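Local coordinates for protein ancestral D-type dye decolorizing peroxidase (Geotrichum candidum, PDB 7ANV) that probably uses its haem to reduce hydrogen peroxide while oxidising dyes and related substrates, as a D-type dye-decolorizing peroxidase, at residues Y23-I28 with K138-V143; Q40-I45 with P477-L482; V80-S85 with G142-A147; V224-R229 with A243-F248. All blocks are in the same frame, centred on the assembly; numbering follows the deposited sequence. Where two conformers were deposited one is given.

Interaction 1: residues Y23-I28 with K138-V143; sequences YFFFKI and KDIHGV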
loop_
_atom_site.group_PDB
_atom_site.type_symbol
_atom_site.label_atom_id
_atom_site.label_comp_id
_atom_site.label_asym_id
_atom_site.label_seq_id
_atom_site.Cartn_x
_atom_site.Cartn_y
_atom_site.Cartn_z
ATOM N N TYR A 23 -8.394 -11.860 -2.860
ATOM C CA TYR A 23 -7.330 -11.973 -3.871
ATOM C C TYR A 23 -7.193 -13.445 -4.218
ATOM O O TYR A 23 -6.858 -14.230 -3.333
ATOM C CB TYR A 23 -6.062 -11.371 -3.275
ATOM C CG TYR A 23 -6.174 -9.899 -3.073
ATOM C CD1 TYR A 23 -6.687 -9.390 -1.899
ATOM C CD2 TYR A 23 -5.732 -9.020 -4.036
ATOM C CE1 TYR A 23 -6.818 -8.029 -1.697
ATOM C CE2 TYR A 23 -5.842 -7.659 -3.843
ATOM C CZ TYR A 23 -6.365 -7.167 -2.670
ATOM O OH TYR A 23 -6.482 -5.829 -2.450
ATOM N N PHE A 24 -7.448 -13.778 -5.478
ATOM C CA PHE A 24 -7.362 -15.159 -6.020
ATOM C C PHE A 24 -6.108 -15.241 -6.889
ATOM O O PHE A 24 -6.089 -14.717 -8.042
ATOM C CB PHE A 24 -8.667 -15.460 -6.756
ATOM C CG PHE A 24 -8.762 -16.838 -7.317
ATOM C CD1 PHE A 24 -8.186 -17.146 -8.535
ATOM C CD2 PHE A 24 -9.506 -17.798 -6.668
ATOM C CE1 PHE A 24 -8.355 -18.421 -9.074
ATOM C CE2 PHE A 24 -9.661 -19.065 -7.207
ATOM C CZ PHE A 24 -9.068 -19.367 -8.403
ATOM N N PHE A 25 -5.053 -15.842 -6.334
ATOM C CA PHE A 25 -3.742 -15.936 -7.020
ATOM C C PHE A 25 -3.765 -17.249 -7.793
ATOM O O PHE A 25 -4.124 -18.314 -7.244
ATOM C CB PHE A 25 -2.582 -15.916 -6.031
ATOM C CG PHE A 25 -2.492 -14.634 -5.258
ATOM C CD1 PHE A 25 -1.803 -13.549 -5.790
ATOM C CD2 PHE A 25 -3.066 -14.506 -4.012
ATOM C CE1 PHE A 25 -1.700 -12.375 -5.075
ATOM C CE2 PHE A 25 -2.980 -13.315 -3.311
ATOM C CZ PHE A 25 -2.268 -12.262 -3.822
ATOM N N PHE A 26 -3.451 -17.193 -9.072
ATOM C CA PHE A 26 -3.625 -18.377 -9.931
ATOM C C PHE A 26 -2.390 -18.632 -10.771
ATOM O O PHE A 26 -1.569 -17.745 -11.013
ATOM C CB PHE A 26 -4.860 -18.235 -10.826
ATOM C CG PHE A 26 -4.767 -17.098 -11.814
ATOM C CD1 PHE A 26 -4.235 -17.296 -13.083
ATOM C CD2 PHE A 26 -5.253 -15.843 -11.485
ATOM C CE1 PHE A 26 -4.157 -16.253 -13.993
ATOM C CE2 PHE A 26 -5.155 -14.799 -12.388
ATOM C CZ PHE A 26 -4.621 -15.003 -13.638
ATOM N N LYS A 27 -2.276 -19.900 -11.149
ATOM C CA LYS A 27 -1.330 -20.396 -12.159
ATOM C C LYS A 27 -2.161 -20.748 -13.382
ATOM O O LYS A 27 -3.238 -21.375 -13.228
ATOM C CB LYS A 27 -0.575 -21.595 -11.586
ATOM C CG LYS A 27 0.423 -22.241 -12.523
ATOM C CD LYS A 27 1.096 -23.447 -11.882
ATOM C CE LYS A 27 2.241 -24.014 -12.694
ATOM N NZ LYS A 27 2.407 -25.457 -12.391
ATOM N N ILE A 28 -1.684 -20.348 -14.555
ATOM C CA ILE A 28 -2.275 -20.736 -15.859
ATOM C C ILE A 28 -1.757 -22.134 -16.196
ATOM O O ILE A 28 -0.524 -22.298 -16.362
ATOM C CB ILE A 28 -1.960 -19.711 -16.951
ATOM C CG1 ILE A 28 -2.543 -18.335 -16.598
ATOM C CG2 ILE A 28 -2.405 -20.236 -18.315
ATOM C CD1 ILE A 28 -2.002 -17.184 -17.408
ATOM N N LYS A 138 5.887 -21.162 -5.154
ATOM C CA LYS A 138 4.889 -21.497 -6.199
ATOM C C LYS A 138 4.911 -20.477 -7.349
ATOM O O LYS A 138 5.353 -19.333 -7.121
ATOM C CB LYS A 138 3.543 -21.682 -5.495
ATOM C CG LYS A 138 3.527 -22.857 -4.516
ATOM C CD LYS A 138 2.232 -23.658 -4.482
ATOM C CE LYS A 138 1.318 -23.264 -3.338
ATOM N NZ LYS A 138 -0.104 -23.578 -3.629
ATOM N N ASP A 139 4.459 -20.912 -8.536
ATOM C CA ASP A 139 4.461 -20.130 -9.796
ATOM C C ASP A 139 3.123 -19.375 -9.900
ATOM O O ASP A 139 2.127 -19.899 -10.451
ATOM C CB ASP A 139 4.781 -21.021 -11.005
ATOM C CG ASP A 139 5.754 -20.378 -11.984
ATOM O OD1 ASP A 139 6.413 -19.382 -11.571
ATOM O OD2 ASP A 139 5.835 -20.851 -13.156
ATOM N N ILE A 140 3.105 -18.172 -9.346
ATOM C CA ILE A 140 1.934 -17.259 -9.440
ATOM C C ILE A 140 2.019 -16.519 -10.785
ATOM O O ILE A 140 3.001 -15.740 -11.036
ATOM C CB ILE A 140 1.866 -16.321 -8.227
ATOM C CG1 ILE A 140 1.633 -17.106 -6.938
ATOM C CG2 ILE A 140 0.777 -15.283 -8.444
ATOM C CD1 ILE A 140 1.832 -16.285 -5.703
ATOM N N HIS A 141 0.980 -16.689 -11.591
ATOM C CA HIS A 141 0.871 -16.111 -12.954
ATOM C C HIS A 141 0.004 -14.854 -12.951
ATOM O O HIS A 141 0.142 -14.046 -13.854
ATOM C CB HIS A 141 0.346 -17.160 -13.901
ATOM C CG HIS A 141 1.353 -18.236 -14.162
ATOM N ND1 HIS A 141 1.062 -19.339 -14.902
ATOM C CD2 HIS A 141 2.665 -18.317 -13.844
ATOM C CE1 HIS A 141 2.141 -20.113 -15.001
ATOM N NE2 HIS A 141 3.138 -19.526 -14.338
ATOM N N GLY A 142 -0.831 -14.703 -11.942
ATOM C CA GLY A 142 -1.758 -13.561 -11.915
ATOM C C GLY A 142 -2.558 -13.539 -10.644
ATOM O O GLY A 142 -2.508 -14.508 -9.859
ATOM N N VAL A 143 -3.397 -12.528 -10.544
ATOM C CA VAL A 143 -4.310 -12.395 -9.409
ATOM C C VAL A 143 -5.587 -11.789 -9.945
ATOM O O VAL A 143 -5.560 -10.851 -10.753
ATOM C CB VAL A 143 -3.682 -11.578 -8.270
ATOM C CG1 VAL A 143 -3.282 -10.154 -8.647
ATOM C CG2 VAL A 143 -4.608 -11.575 -7.053
#
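Phe26 O faces two residues of 138-143 at once, His141 and Gly142, which makes a classic beta bulge where the loop enters strand 142-148. The carbonyl takes His141 N at 2.8 Å, in the carbonyl plane, and Gly142 N only weakly; Phe26 N returns a bond to Gly142 O at 3.0 Å. The bulge turns the His141 side chain onto strand 20-28, where ND1 accepts the backbone N-H of Ile28 at 2.9 Å, tilted 30° from the ring plane. NE2 reaches back weakly to Asp139 OD2, while Lys27 CG lies over one ring face in a CH-pi contact. With an alanine here, the Ile28 amide would probably lose its acceptor and Lys27 CG the ring face it lies over. With CG set between backbone N and carbonyl carbon (chi1 64°), Phe26 swings its ring across Gly142, whose CA sits 3.9 Å from the ring centroid; a CB there would clash with Phe26 CZ. On the other sheet face Val143 CG2 lies over the Phe25 ring, 3.6 Å from CE1. Strands 20-28 and 142-148 are the inner strands of the four-stranded N-terminal sheet of the DyP ferredoxin-like fold, and the bulge ends their pairing.

Interaction 2: residues Q40-I45 with P477-L482; sequences QLIPLI and PSISAL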
loop_
_atom_site.group_PDB
_atom_site.type_symbol
_atom_site.label_atom_id
_atom_site.label_comp_id
_atom_site.label_asym_id
_atom_site.label_seq_id
_atom_site.Cartn_x
_atom_site.Cartn_y
_atom_site.Cartn_z
ATOM N N GLN A 40 -14.567 -14.094 -21.895
ATOM C CA GLN A 40 -15.814 -14.133 -21.102
ATOM C C GLN A 40 -15.630 -13.384 -19.778
ATOM O O GLN A 40 -16.639 -12.902 -19.253
ATOM C CB GLN A 40 -16.244 -15.584 -20.900
ATOM C CG GLN A 40 -16.289 -16.359 -22.209
ATOM C CD GLN A 40 -17.279 -15.733 -23.151
ATOM O OE1 GLN A 40 -18.372 -15.346 -22.738
ATOM N NE2 GLN A 40 -16.896 -15.598 -24.415
ATOM N N LEU A 41 -14.404 -13.220 -19.283
ATOM C CA LEU A 41 -14.186 -12.422 -18.047
ATOM C C LEU A 41 -14.297 -10.925 -18.360
ATOM O O LEU A 41 -14.687 -10.167 -17.487
ATOM C CB LEU A 41 -12.829 -12.748 -17.428
ATOM C CG LEU A 41 -12.530 -12.002 -16.131
ATOM C CD1 LEU A 41 -13.433 -12.486 -15.009
ATOM C CD2 LEU A 41 -11.055 -12.127 -15.733
ATOM N N ILE A 42 -13.874 -10.498 -19.535
ATOM C CA ILE A 42 -13.733 -9.043 -19.826
ATOM C C ILE A 42 -15.001 -8.259 -19.480
ATOM O O ILE A 42 -14.901 -7.184 -18.880
ATOM C CB ILE A 42 -13.194 -8.809 -21.243
ATOM C CG1 ILE A 42 -11.737 -9.279 -21.262
ATOM C CG2 ILE A 42 -13.295 -7.339 -21.613
ATOM C CD1 ILE A 42 -11.109 -9.355 -22.619
ATOM N N PRO A 43 -16.227 -8.708 -19.829
ATOM C CA PRO A 43 -17.429 -7.962 -19.449
ATOM C C PRO A 43 -17.625 -7.783 -17.941
ATOM O O PRO A 43 -18.355 -6.924 -17.575
ATOM C CB PRO A 43 -18.594 -8.831 -19.961
ATOM C CG PRO A 43 -17.972 -9.646 -21.089
ATOM C CD PRO A 43 -16.535 -9.876 -20.676
ATOM N N LEU A 44 -16.979 -8.580 -17.103
ATOM C CA LEU A 44 -17.106 -8.523 -15.617
ATOM C C LEU A 44 -16.102 -7.520 -15.062
ATOM O O LEU A 44 -16.233 -7.176 -13.872
ATOM C CB LEU A 44 -16.835 -9.887 -14.987
ATOM C CG LEU A 44 -17.988 -10.892 -15.006
ATOM C CD1 LEU A 44 -18.387 -11.248 -16.402
ATOM C CD2 LEU A 44 -17.614 -12.139 -14.241
ATOM N N ILE A 45 -15.107 -7.113 -15.848
ATOM C CA ILE A 45 -13.988 -6.283 -15.308
ATOM C C ILE A 45 -14.549 -4.874 -15.082
ATOM O O ILE A 45 -15.060 -4.267 -16.019
ATOM C CB ILE A 45 -12.741 -6.272 -16.213
ATOM C CG1 ILE A 45 -12.132 -7.663 -16.380
ATOM C CG2 ILE A 45 -11.694 -5.279 -15.684
ATOM C CD1 ILE A 45 -11.607 -8.260 -15.104
ATOM N N PRO A 477 -3.583 -4.778 -16.938
ATOM C CA PRO A 477 -3.683 -4.180 -18.259
ATOM C C PRO A 477 -4.950 -3.344 -18.437
ATOM O O PRO A 477 -5.894 -3.458 -17.679
ATOM C CB PRO A 477 -3.734 -5.374 -19.227
ATOM C CG PRO A 477 -3.282 -6.530 -18.404
ATOM C CD PRO A 477 -3.753 -6.231 -16.994
ATOM N N SER A 478 -4.944 -2.551 -19.509
ATOM C CA SER A 478 -6.136 -1.826 -19.992
ATOM C C SER A 478 -7.206 -2.822 -20.474
ATOM O O SER A 478 -6.892 -3.994 -20.815
ATOM C CB SER A 478 -5.755 -0.843 -21.057
ATOM O OG SER A 478 -5.487 -1.518 -22.276
ATOM N N ILE A 479 -8.440 -2.344 -20.635
ATOM C CA ILE A 479 -9.523 -3.166 -21.210
ATOM C C ILE A 479 -9.166 -3.494 -22.657
ATOM O O ILE A 479 -9.268 -4.662 -23.038
ATOM C CB ILE A 479 -10.881 -2.459 -21.101
ATOM C CG1 ILE A 479 -11.170 -2.111 -19.639
ATOM C CG2 ILE A 479 -11.960 -3.341 -21.709
ATOM C CD1 ILE A 479 -11.193 -3.293 -18.713
ATOM N N SER A 480 -8.722 -2.515 -23.429
ATOM C CA SER A 480 -8.397 -2.776 -24.856
ATOM C C SER A 480 -7.238 -3.776 -24.936
ATOM O O SER A 480 -7.262 -4.635 -25.837
ATOM C CB SER A 480 -8.144 -1.494 -25.583
ATOM O OG SER A 480 -7.005 -0.908 -25.115
ATOM N N ALA A 481 -6.279 -3.738 -24.015
ATOM C CA ALA A 481 -5.164 -4.719 -24.007
ATOM C C ALA A 481 -5.706 -6.127 -23.699
ATOM O O ALA A 481 -5.309 -7.106 -24.391
ATOM C CB ALA A 481 -4.087 -4.335 -23.051
ATOM N N LEU A 482 -6.578 -6.242 -22.696
ATOM C CA LEU A 482 -7.233 -7.521 -22.352
ATOM C C LEU A 482 -7.941 -8.076 -23.603
ATOM O O LEU A 482 -7.750 -9.263 -23.895
ATOM C CB LEU A 482 -8.212 -7.316 -21.201
ATOM C CG LEU A 482 -7.578 -7.043 -19.841
ATOM C CD1 LEU A 482 -8.667 -6.848 -18.804
ATOM C CD2 LEU A 482 -6.615 -8.154 -19.400
#
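Two helix ends meet here mainly through aliphatic side chains: the 3-10 turn that follows helix 31-41 and the first turn of the C-terminal helix 479-486. Ile42 and Ile45, three residues apart on one side, face Ile479 and Leu482, with the same spacing on the other. Ile42 and Leu482 pass alongside each other in opposite directions, and Ile42 CD1 comes 3.8 Å from Leu482 CB and 3.6 Å from its backbone C. In Ile42 the longer branch lies anti to the carbonyl carbon (chi1 -69°), which carries CD1 out to the partner helix. Ile45 and Ile479 likewise slide past each other in opposite directions, the CG2 branch of Ile45 meeting CD1 of Ile479 at 3.7 Å. A looser contact of 4.2 Å joins the CG2 methyls of Ile42 and Ile479. The 3-10 turn is held by Ile45 N bonding to Ile42 O at 3.0 Å, which sets the two isoleucines on one side. Across from it, Ser478 is the N-cap of helix 479-486, its OG accepting Ala481 N at 2.9 Å. The C-terminal helix thus packs against the end of helix 31-41, where Leu41 and Ile45 lie on strand 78-84 and Leu41 and Leu44 on helix 151-164.

Interaction 3: residues V80-S85 with G142-A147; sequences VNIAFS and GVILVA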
loop_
_atom_site.group_PDB
_atom_site.type_symbol
_atom_site.label_atom_id
_atom_site.label_comp_id
_atom_site.label_asym_id
_atom_site.label_seq_id
_atom_site.Cartn_x
_atom_site.Cartn_y
_atom_site.Cartn_z
ATOM N N VAL A 80 -14.402 -6.243 -9.998
ATOM C CA VAL A 80 -13.475 -7.315 -10.465
ATOM C C VAL A 80 -12.353 -6.672 -11.251
ATOM O O VAL A 80 -12.639 -5.937 -12.184
ATOM C CB VAL A 80 -14.164 -8.373 -11.347
ATOM C CG1 VAL A 80 -13.179 -9.487 -11.729
ATOM C CG2 VAL A 80 -15.373 -8.933 -10.632
ATOM N N ASN A 81 -11.100 -6.976 -10.893
ATOM C CA ASN A 81 -9.930 -6.588 -11.709
ATOM C C ASN A 81 -9.040 -7.829 -11.835
ATOM O O ASN A 81 -9.191 -8.808 -11.073
ATOM C CB ASN A 81 -9.124 -5.437 -11.082
ATOM C CG ASN A 81 -9.599 -4.022 -11.346
ATOM O OD1 ASN A 81 -8.848 -3.074 -11.121
ATOM N ND2 ASN A 81 -10.805 -3.837 -11.837
ATOM N N ILE A 82 -8.117 -7.772 -12.779
ATOM C CA ILE A 82 -7.159 -8.867 -13.021
ATOM C C ILE A 82 -5.793 -8.282 -13.347
ATOM O O ILE A 82 -5.693 -7.287 -14.089
ATOM C CB ILE A 82 -7.665 -9.817 -14.122
ATOM C CG1 ILE A 82 -6.801 -11.075 -14.190
ATOM C CG2 ILE A 82 -7.803 -9.098 -15.479
ATOM C CD1 ILE A 82 -7.366 -12.178 -15.045
ATOM N N ALA A 83 -4.750 -8.976 -12.880
ATOM C CA ALA A 83 -3.364 -8.530 -13.093
ATOM C C ALA A 83 -2.508 -9.778 -13.297
ATOM O O ALA A 83 -2.829 -10.838 -12.747
ATOM C CB ALA A 83 -2.860 -7.657 -11.968
ATOM N N PHE A 84 -1.398 -9.596 -13.991
ATOM C CA PHE A 84 -0.507 -10.683 -14.454
ATOM C C PHE A 84 0.893 -10.413 -13.932
ATOM O O PHE A 84 1.384 -9.290 -14.034
ATOM C CB PHE A 84 -0.525 -10.767 -15.982
ATOM C CG PHE A 84 -1.858 -11.184 -16.511
ATOM C CD1 PHE A 84 -2.187 -12.510 -16.630
ATOM C CD2 PHE A 84 -2.802 -10.229 -16.869
ATOM C CE1 PHE A 84 -3.432 -12.893 -17.089
ATOM C CE2 PHE A 84 -4.064 -10.623 -17.279
ATOM C CZ PHE A 84 -4.356 -11.949 -17.423
ATOM N N SER A 85 1.573 -11.468 -13.484
ATOM C CA SER A 85 3.022 -11.411 -13.164
ATOM C C SER A 85 3.802 -11.580 -14.469
ATOM O O SER A 85 3.231 -12.104 -15.476
ATOM C CB SER A 85 3.362 -12.496 -12.161
ATOM O OG SER A 85 3.241 -13.752 -12.802
ATOM N N GLY A 142 -0.831 -14.703 -11.942
ATOM C CA GLY A 142 -1.758 -13.561 -11.915
ATOM C C GLY A 142 -2.558 -13.539 -10.644
ATOM O O GLY A 142 -2.508 -14.508 -9.859
ATOM N N VAL A 143 -3.397 -12.528 -10.544
ATOM C CA VAL A 143 -4.310 -12.395 -9.409
ATOM C C VAL A 143 -5.587 -11.789 -9.945
ATOM O O VAL A 143 -5.560 -10.851 -10.753
ATOM C CB VAL A 143 -3.682 -11.578 -8.270
ATOM C CG1 VAL A 143 -3.282 -10.154 -8.647
ATOM C CG2 VAL A 143 -4.608 -11.575 -7.053
ATOM N N ILE A 144 -6.677 -12.333 -9.466
ATOM C CA ILE A 144 -8.021 -11.748 -9.688
ATOM C C ILE A 144 -8.407 -11.131 -8.370
ATOM O O ILE A 144 -8.374 -11.828 -7.346
ATOM C CB ILE A 144 -9.037 -12.790 -10.187
ATOM C CG1 ILE A 144 -8.564 -13.394 -11.504
ATOM C CG2 ILE A 144 -10.408 -12.152 -10.334
ATOM C CD1 ILE A 144 -9.399 -14.522 -12.018
ATOM N N LEU A 145 -8.806 -9.865 -8.415
ATOM C CA LEU A 145 -9.287 -9.098 -7.243
ATOM C C LEU A 145 -10.804 -9.063 -7.305
ATOM O O LEU A 145 -11.362 -8.613 -8.339
ATOM C CB LEU A 145 -8.823 -7.640 -7.381
ATOM C CG LEU A 145 -7.369 -7.286 -7.247
ATOM C CD1 LEU A 145 -6.630 -7.671 -8.529
ATOM C CD2 LEU A 145 -7.274 -5.774 -6.991
ATOM N N VAL A 146 -11.474 -9.474 -6.260
ATOM C CA VAL A 146 -12.949 -9.344 -6.203
ATOM C C VAL A 146 -13.300 -8.575 -4.918
ATOM O O VAL A 146 -13.079 -9.086 -3.812
ATOM C CB VAL A 146 -13.642 -10.724 -6.274
ATOM C CG1 VAL A 146 -15.147 -10.540 -6.366
ATOM C CG2 VAL A 146 -13.116 -11.567 -7.437
ATOM N N ALA A 147 -13.844 -7.381 -5.076
ATOM C CA ALA A 147 -14.184 -6.450 -3.982
ATOM C C ALA A 147 -15.712 -6.372 -3.886
ATOM O O ALA A 147 -16.378 -6.510 -4.894
ATOM C CB ALA A 147 -13.579 -5.107 -4.292
#
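Ala83 O accepts Val143 N at 2.8 Å, the shortest of four backbone bonds that zip strand 78-84, the outermost strand of the four-stranded N-terminal sheet, to strand 142-148. The two strands run antiparallel, their N-to-C directions 169° apart. Val143 O takes Ala83 N in return, and Asn81 with Leu145 forms the second hydrogen-bonded pair, Leu145 N reaching Asn81 O at 2.9 Å. Between these rungs lies the non-hydrogen-bonded pair Ile82 and Ile144, whose side chains lie side by side on the face covered by helices 31-41 and 151-164. Ile82 CG1 stands anti to the backbone N (chi1 -170°), and its CD1 meets Ile144 CG1 at 3.9 Å. The other branch of Ile144, CG2, touches Val80 CG1 at 4.1 Å, so one isoleucine bridges two residues of strand 78-84. On the opposite face Ala83 CB approaches Val143 CG1, with Phe474 of the second sheet packed against both residues. The pair closes at Phe84 and Gly142, whose CA atoms come within 4.0 Å, and Ser85 OG then binds Ile140 O while capping the helix that follows. Asn81 folds its amide back: ND2 donates to Val80 O at 2.8 Å from above the carbonyl plane, and OD1 accepts from Asp11 N.

Interaction 4: residues V224-R229 with A243-F248; sequences VILVGR and AKDGSF. With SO4 (sulfate ion), chain F.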
loop_
_atom_site.group_PDB
_atom_site.type_symbol
_atom_site.label_atom_id
_atom_site.label_comp_id
_atom_site.label_asym_id
_atom_site.label_seq_id
_atom_site.Cartn_x
_atom_site.Cartn_y
_atom_site.Cartn_z
ATOM N N VAL A 224 2.584 8.954 -14.021
ATOM C CA VAL A 224 3.150 8.409 -12.773
ATOM C C VAL A 224 2.421 7.103 -12.408
ATOM O O VAL A 224 3.004 6.292 -11.695
ATOM C CB VAL A 224 3.062 9.458 -11.669
ATOM C CG1 VAL A 224 3.404 8.889 -10.318
ATOM C CG2 VAL A 224 3.953 10.640 -11.998
ATOM N N ILE A 225 1.166 6.964 -12.815
ATOM C CA ILE A 225 0.286 5.826 -12.403
ATOM C C ILE A 225 0.051 4.922 -13.613
ATOM O O ILE A 225 0.111 3.685 -13.475
ATOM C CB ILE A 225 -1.029 6.335 -11.783
ATOM C CG1 ILE A 225 -0.740 7.218 -10.571
ATOM C CG2 ILE A 225 -1.923 5.142 -11.423
ATOM C CD1 ILE A 225 0.073 6.547 -9.499
ATOM N N LEU A 226 -0.204 5.514 -14.775
ATOM C CA LEU A 226 -0.607 4.781 -15.995
ATOM C C LEU A 226 0.527 4.722 -17.007
ATOM O O LEU A 226 1.067 5.787 -17.391
ATOM C CB LEU A 226 -1.798 5.485 -16.622
ATOM C CG LEU A 226 -3.080 5.512 -15.798
ATOM C CD1 LEU A 226 -4.089 6.418 -16.529
ATOM C CD2 LEU A 226 -3.645 4.129 -15.550
ATOM N N VAL A 227 0.906 3.513 -17.393
ATOM C CA VAL A 227 1.994 3.316 -18.381
ATOM C C VAL A 227 1.550 4.004 -19.681
ATOM O O VAL A 227 0.361 3.984 -20.026
ATOM C CB VAL A 227 2.311 1.817 -18.555
ATOM C CG1 VAL A 227 3.248 1.576 -19.710
ATOM C CG2 VAL A 227 2.887 1.231 -17.292
ATOM N N GLY A 228 2.451 4.742 -20.305
ATOM C CA GLY A 228 2.225 5.313 -21.637
ATOM C C GLY A 228 1.531 6.652 -21.617
ATOM O O GLY A 228 1.328 7.190 -22.689
ATOM N N ARG A 229 1.206 7.196 -20.455
ATOM C CA ARG A 229 0.593 8.532 -20.358
ATOM C C ARG A 229 1.668 9.553 -19.979
ATOM O O ARG A 229 2.791 9.185 -19.568
ATOM C CB ARG A 229 -0.576 8.495 -19.378
ATOM C CG ARG A 229 -1.803 7.781 -19.915
ATOM C CD ARG A 229 -2.518 8.490 -21.061
ATOM N NE ARG A 229 -3.779 7.796 -21.263
ATOM C CZ ARG A 229 -4.871 8.298 -21.805
ATOM N NH1 ARG A 229 -4.892 9.558 -22.227
ATOM N NH2 ARG A 229 -5.941 7.530 -21.934
ATOM N N ALA A 243 0.608 -2.106 -23.194
ATOM C CA ALA A 243 0.877 -1.651 -21.800
ATOM C C ALA A 243 0.235 -0.293 -21.555
ATOM O O ALA A 243 0.056 0.082 -20.380
ATOM C CB ALA A 243 2.356 -1.632 -21.513
ATOM N N LYS A 244 -0.157 0.436 -22.586
ATOM C CA LYS A 244 -0.794 1.749 -22.377
ATOM C C LYS A 244 -2.033 1.613 -21.499
ATOM O O LYS A 244 -2.860 0.712 -21.741
ATOM C CB LYS A 244 -1.193 2.460 -23.678
ATOM C CG LYS A 244 -1.754 3.854 -23.454
ATOM C CD LYS A 244 -1.530 4.725 -24.666
ATOM C CE LYS A 244 -1.894 6.179 -24.446
ATOM N NZ LYS A 244 -2.080 6.840 -25.762
ATOM N N ASP A 245 -2.110 2.488 -20.504
ATOM C CA ASP A 245 -3.270 2.657 -19.601
ATOM C C ASP A 245 -3.352 1.474 -18.637
ATOM O O ASP A 245 -4.368 1.346 -18.014
ATOM C CB ASP A 245 -4.578 2.915 -20.364
ATOM C CG ASP A 245 -4.770 4.375 -20.794
ATOM O OD1 ASP A 245 -4.049 5.257 -20.275
ATOM O OD2 ASP A 245 -5.636 4.596 -21.641
ATOM N N GLY A 246 -2.304 0.651 -18.561
ATOM C CA GLY A 246 -2.137 -0.316 -17.472
ATOM C C GLY A 246 -1.330 0.305 -16.349
ATOM O O GLY A 246 -0.771 1.403 -16.496
ATOM N N SER A 247 -1.263 -0.386 -15.237
ATOM C CA SER A 247 -0.494 0.070 -14.062
ATOM C C SER A 247 0.117 -1.174 -13.410
ATOM O O SER A 247 -0.526 -2.293 -13.429
ATOM C CB SER A 247 -1.343 0.858 -13.117
ATOM O OG SER A 247 -0.555 1.433 -12.085
ATOM N N PHE A 248 1.280 -1.015 -12.774
ATOM C CA PHE A 248 1.898 -2.108 -11.989
ATOM C C PHE A 248 1.273 -2.148 -10.593
ATOM O O PHE A 248 1.173 -1.101 -9.908
ATOM C CB PHE A 248 3.413 -1.941 -11.924
ATOM C CG PHE A 248 4.050 -2.110 -13.268
ATOM C CD1 PHE A 248 4.372 -3.381 -13.703
ATOM C CD2 PHE A 248 4.339 -1.013 -14.069
ATOM C CE1 PHE A 248 4.920 -3.575 -14.970
ATOM C CE2 PHE A 248 4.898 -1.213 -15.323
ATOM C CZ PHE A 248 5.232 -2.480 -15.744
HETATM S S SO4 F . -1.378 11.762 -22.469
HETATM O O1 SO4 F . -1.560 11.699 -21.035
HETATM O O2 SO4 F . -1.119 13.130 -22.858
HETATM O O3 SO4 F . -2.571 11.303 -23.117
HETATM O O4 SO4 F . -0.267 10.963 -22.867
#
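Arg229 and Asp245 meet side-on, their guanidinium and carboxylate planes only 25° apart. NE donates to OD1 at 2.7 Å and NH2 to OD2 at 3.0 Å, each acceptor using its syn lone pair, so the bidentate salt bridge fixes the rotation of both groups. A bend at chi2 (-68°) brings the arginine round to this position, and Lys244 CE lies over one face of the guanidinium. The remaining nitrogen, NH1, is shared between Pro2 O and O3 of a sulfate ion, probably from the crystallisation liquor. A leucine in place of the arginine would probably leave the buried Asp245 carboxylate without its countercharge and the sulfate without one of its donors. Val227 crosses Phe248 at an angle: its CG2 touches CE2 of the ring at 3.7 Å, while CG1 turns the other way onto Ala243 CB. The backbones pair as well, Val227 N donating to Gly246 O at 2.8 Å and Asp245 N to Val227 O at 2.9 Å. Ser247 OG donates to Ile225 O at 2.7 Å. The arrangement is that of two type II beta turns, Leu226-Arg229 and Ala243-Gly246, laid together at the entry to strand 247-256 of the second, C-terminal sheet.

Overall arrangement
From the N terminus, strand 20-28 waits about 110 residues for its partner in interaction 1, and helix 31-41 then leads into the turn that interaction 2 joins to the C-terminal helix. Interaction 3 closes a shorter loop between 80-85 and 142-147. It ends on the same strand as interaction 1, sharing Gly142 and Val143, so the two place strand 142-148 between its neighbours in one sheet. Interaction 4 closes a short loop into the second sheet. Both interactions 3 and 4 nest within the long loop of interaction 2, which crosses interaction 1. Interaction 2 touches both nested contacts, tying the chain's end to its N-terminal half.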